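Geranylgeranyl pyrophosphate synthase (Corynebacterium glutamicum, PDB 3LMD) probably builds long-chain isoprenyl diphosphates with the help of magnesium, as a member of the FPP/GGPP synthase family. Local coordinates at residues V29-P34 / K337-N342. Sequence-based numbering, arbitrary orientation.
Sequences VEFGDP and KEALRN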
ATOM      1  N   VAL A  29      23.118 -11.785  19.118  1.00 94.76           N
ATOM      2  CA  VAL A  29      24.533 -11.630  19.440  1.00 95.37           C
ATOM      3  C   VAL A  29      24.622 -10.769  20.708  1.00 94.75           C
ATOM      4  O   VAL A  29      24.277  -9.588  20.687  1.00 96.09           O
ATOM      5  CB  VAL A  29      25.317 -10.985  18.267  1.00 95.56           C
ATOM      6  CG1 VAL A  29      26.810 -10.945  18.570  1.00 97.71           C
ATOM      7  CG2 VAL A  29      25.057 -11.743  16.965  1.00 87.46           C
ATOM      8  N   GLU A  30      25.053 -11.368  21.815  1.00 94.41           N
ATOM      9  CA  GLU A  30      25.024 -10.690  23.120  1.00 93.70           C
ATOM     10  C   GLU A  30      25.888  -9.435  23.155  1.00 88.87           C
ATOM     11  O   GLU A  30      27.058  -9.479  22.778  1.00 86.10           O
ATOM     12  CB  GLU A  30      25.459 -11.651  24.233  1.00 94.57           C
ATOM     13  CG  GLU A  30      24.539 -12.851  24.401  1.00102.69           C
ATOM     14  CD  GLU A  30      25.155 -13.938  25.257  1.00109.17           C
ATOM     15  OE1 GLU A  30      25.935 -13.597  26.172  1.00113.05           O
ATOM     16  OE2 GLU A  30      24.861 -15.131  25.017  1.00107.42           O
ATOM     17  N   PHE A  31      25.315  -8.316  23.602  1.00 84.45           N
ATOM     18  CA  PHE A  31      26.118  -7.114  23.825  1.00 80.99           C
ATOM     19  C   PHE A  31      27.007  -7.372  25.041  1.00 83.58           C
ATOM     20  O   PHE A  31      26.551  -7.913  26.058  1.00 83.26           O
ATOM     21  CB  PHE A  31      25.272  -5.848  24.062  1.00 75.14           C
ATOM     22  CG  PHE A  31      24.164  -5.623  23.047  1.00 69.03           C
ATOM     23  CD1 PHE A  31      24.232  -6.167  21.767  1.00 63.54           C
ATOM     24  CD2 PHE A  31      23.063  -4.836  23.377  1.00 55.24           C
ATOM     25  CE1 PHE A  31      23.212  -5.953  20.838  1.00 47.05           C
ATOM     26  CE2 PHE A  31      22.040  -4.614  22.463  1.00 48.70           C
ATOM     27  CZ  PHE A  31      22.111  -5.169  21.191  1.00 46.51           C
ATOM     28  N   GLY A  32      28.275  -6.993  24.935  1.00 79.98           N
ATOM     29  CA  GLY A  32      29.191  -7.120  26.058  1.00 78.22           C
ATOM     30  C   GLY A  32      28.970  -6.005  27.059  1.00 75.24           C
ATOM     31  O   GLY A  32      29.731  -5.854  28.011  1.00 79.30           O
ATOM     32  N   ASP A  33      27.921  -5.220  26.839  1.00 71.12           N
ATOM     33  CA  ASP A  33      27.590  -4.104  27.719  1.00 66.84           C
ATOM     34  C   ASP A  33      26.219  -4.352  28.341  1.00 69.82           C
ATOM     35  O   ASP A  33      25.197  -4.238  27.657  1.00 69.92           O
ATOM     36  CB  ASP A  33      27.598  -2.797  26.921  1.00 62.16           C
ATOM     37  CG  ASP A  33      27.397  -1.567  27.789  1.00 54.61           C
ATOM     38  OD1 ASP A  33      27.825  -0.474  27.363  1.00 52.61           O
ATOM     39  OD2 ASP A  33      26.807  -1.675  28.884  1.00 53.89           O
ATOM     40  N   PRO A  34      26.201  -4.719  29.636  1.00 68.11           N
ATOM     41  CA  PRO A  34      24.993  -5.034  30.397  1.00 63.21           C
ATOM     42  C   PRO A  34      23.988  -3.891  30.481  1.00 55.86           C
ATOM     43  O   PRO A  34      22.789  -4.152  30.454  1.00 54.70           O
ATOM     44  CB  PRO A  34      25.538  -5.379  31.791  1.00 66.97           C
ATOM     45  CG  PRO A  34      26.913  -5.887  31.518  1.00 67.48           C
ATOM     46  CD  PRO A  34      27.418  -4.993  30.421  1.00 67.63           C
ATOM     47  N   LYS A 337      28.924   1.134  19.041  1.00 26.92           N
ATOM     48  CA  LYS A 337      29.656   0.939  17.777  1.00 28.49           C
ATOM     49  C   LYS A 337      30.157  -0.489  17.634  1.00 32.18           C
ATOM     50  O   LYS A 337      30.044  -1.096  16.557  1.00 28.32           O
ATOM     51  CB  LYS A 337      30.819   1.931  17.655  1.00 33.66           C
ATOM     52  CG  LYS A 337      31.683   1.755  16.402  1.00 30.38           C
ATOM     53  CD  LYS A 337      32.513   3.016  16.113  1.00 31.00           C
ATOM     54  CE  LYS A 337      33.879   2.645  15.511  1.00 34.00           C
ATOM     55  NZ  LYS A 337      34.617   3.897  15.100  1.00 35.18           N
ATOM     56  N   GLU A 338      30.726  -1.036  18.708  1.00 29.88           N
ATOM     57  CA  GLU A 338      31.302  -2.375  18.642  1.00 33.44           C
ATOM     58  C   GLU A 338      30.231  -3.470  18.568  1.00 38.19           C
ATOM     59  O   GLU A 338      30.473  -4.524  17.992  1.00 31.74           O
ATOM     60  CB  GLU A 338      32.253  -2.636  19.830  1.00 39.27           C
ATOM     61  CG  GLU A 338      33.590  -1.832  19.756  1.00 38.30           C
ATOM     62  CD  GLU A 338      34.258  -1.852  18.364  1.00 38.51           C
ATOM     63  OE1 GLU A 338      34.488  -2.948  17.792  1.00 39.60           O
ATOM     64  OE2 GLU A 338      34.561  -0.764  17.842  1.00 37.91           O
ATOM     65  N   ALA A 339      29.060  -3.221  19.165  1.00 34.84           N
ATOM     66  CA  ALA A 339      27.924  -4.138  19.036  1.00 32.35           C
ATOM     67  C   ALA A 339      27.451  -4.195  17.564  1.00 27.95           C
ATOM     68  O   ALA A 339      27.112  -5.268  17.044  1.00 31.58           O
ATOM     69  CB  ALA A 339      26.759  -3.659  19.947  1.00 32.97           C
ATOM     70  N   LEU A 340      27.429  -3.041  16.905  1.00 27.92           N
ATOM     71  CA  LEU A 340      27.084  -3.015  15.490  1.00 29.96           C
ATOM     72  C   LEU A 340      28.108  -3.771  14.697  1.00 32.54           C
ATOM     73  O   LEU A 340      27.750  -4.561  13.832  1.00 32.49           O
ATOM     74  CB  LEU A 340      26.936  -1.593  14.958  1.00 30.67           C
ATOM     75  CG  LEU A 340      25.754  -0.845  15.577  1.00 30.19           C
ATOM     76  CD1 LEU A 340      25.828   0.583  15.168  1.00 28.50           C
ATOM     77  CD2 LEU A 340      24.395  -1.485  15.159  1.00 31.50           C
ATOM     78  N   ARG A 341      29.374  -3.551  14.986  1.00 30.40           N
ATOM     79  CA  ARG A 341      30.419  -4.245  14.301  1.00 30.28           C
ATOM     80  C   ARG A 341      30.303  -5.732  14.521  1.00 36.74           C
ATOM     81  O   ARG A 341      30.394  -6.493  13.604  1.00 31.63           O
ATOM     82  CB  ARG A 341      31.783  -3.749  14.747  1.00 33.22           C
ATOM     83  CG  ARG A 341      32.920  -4.148  13.833  1.00 34.37           C
ATOM     84  CD  ARG A 341      34.293  -4.057  14.454  1.00 37.09           C
ATOM     85  NE  ARG A 341      34.607  -2.765  15.041  1.00 37.31           N
ATOM     86  CZ  ARG A 341      34.974  -1.702  14.364  1.00 36.41           C
ATOM     87  NH1 ARG A 341      35.056  -1.750  13.066  1.00 35.34           N
ATOM     88  NH2 ARG A 341      35.234  -0.590  14.992  1.00 34.85           N
ATOM     89  N   ASN A 342      30.083  -6.136  15.752  1.00 31.20           N
ATOM     90  CA  ASN A 342      30.052  -7.531  16.087  1.00 31.20           C
ATOM     91  C   ASN A 342      28.931  -8.257  15.408  1.00 37.83           C
ATOM     92  O   ASN A 342      29.058  -9.383  15.074  1.00 38.28           O
ATOM     93  CB  ASN A 342      29.938  -7.750  17.577  1.00 37.99           C
ATOM     94  CG  ASN A 342      31.177  -7.333  18.332  1.00 53.02           C
ATOM     95  OD1 ASN A 342      31.142  -7.212  19.538  1.00 59.75           O
ATOM     96  ND2 ASN A 342      32.258  -7.095  17.636  1.00 50.95           N
TER
HETATM   97  O   HOH W   1      27.826  -7.765  20.438  1.00 52.26           O
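Phe31 of the loop 29-34 brings one ortho carbon of its ring, CD1, up to the methyl of Ala339, with CD1 to CB at 4.0 Å. The methyl meets the ring obliquely. Phe31 CG stands anti to the carbonyl carbon (chi1 -49°), which turns the ring away from the run of the loop and in toward the protein, where it also touches Leu36, Thr37 and Ile40 of helix 34-55 and Leu84 of helix 77-86. One helical turn after Ala339, Asn342 faces the same loop, but here the fit is looser: Val29 CG1 approaches the backbone O of Asn342 to 4.4 Å, and Val29 itself is poorly ordered. A water spans the remaining distance, donating to Glu30 O at 3.0 Å and only weakly to Asn342 OD1.

On another side of the helix, Arg341 grips Glu338 side-on. NE reaches OE1 at 2.8 Å on its syn side, 24° out of the carboxylate plane, and NH2 reaches the syn lone pair of OE2 at 2.9 Å, nearly straight (164° at the hydrogen). Both oxygens lie close to the guanidinium plane, so the two bonds join the groups edge to edge and fix the guanidinium's rotation; NH1 goes to Asn325. At the far end of the loop Asp33 is the N-cap of helix 34-55: OD2 accepts from Leu36 N, while OD1 bonds Thr335 OG1 at the start of helix 335-349. Small in area and lacking direct polar bonds between the two segments, the contact packs the loop between helices 21-27 and 34-55 lightly against the C-terminal helix 335-349, partly buried and away from the metal-binding residues of the all-helical isoprenyl diphosphate synthase fold.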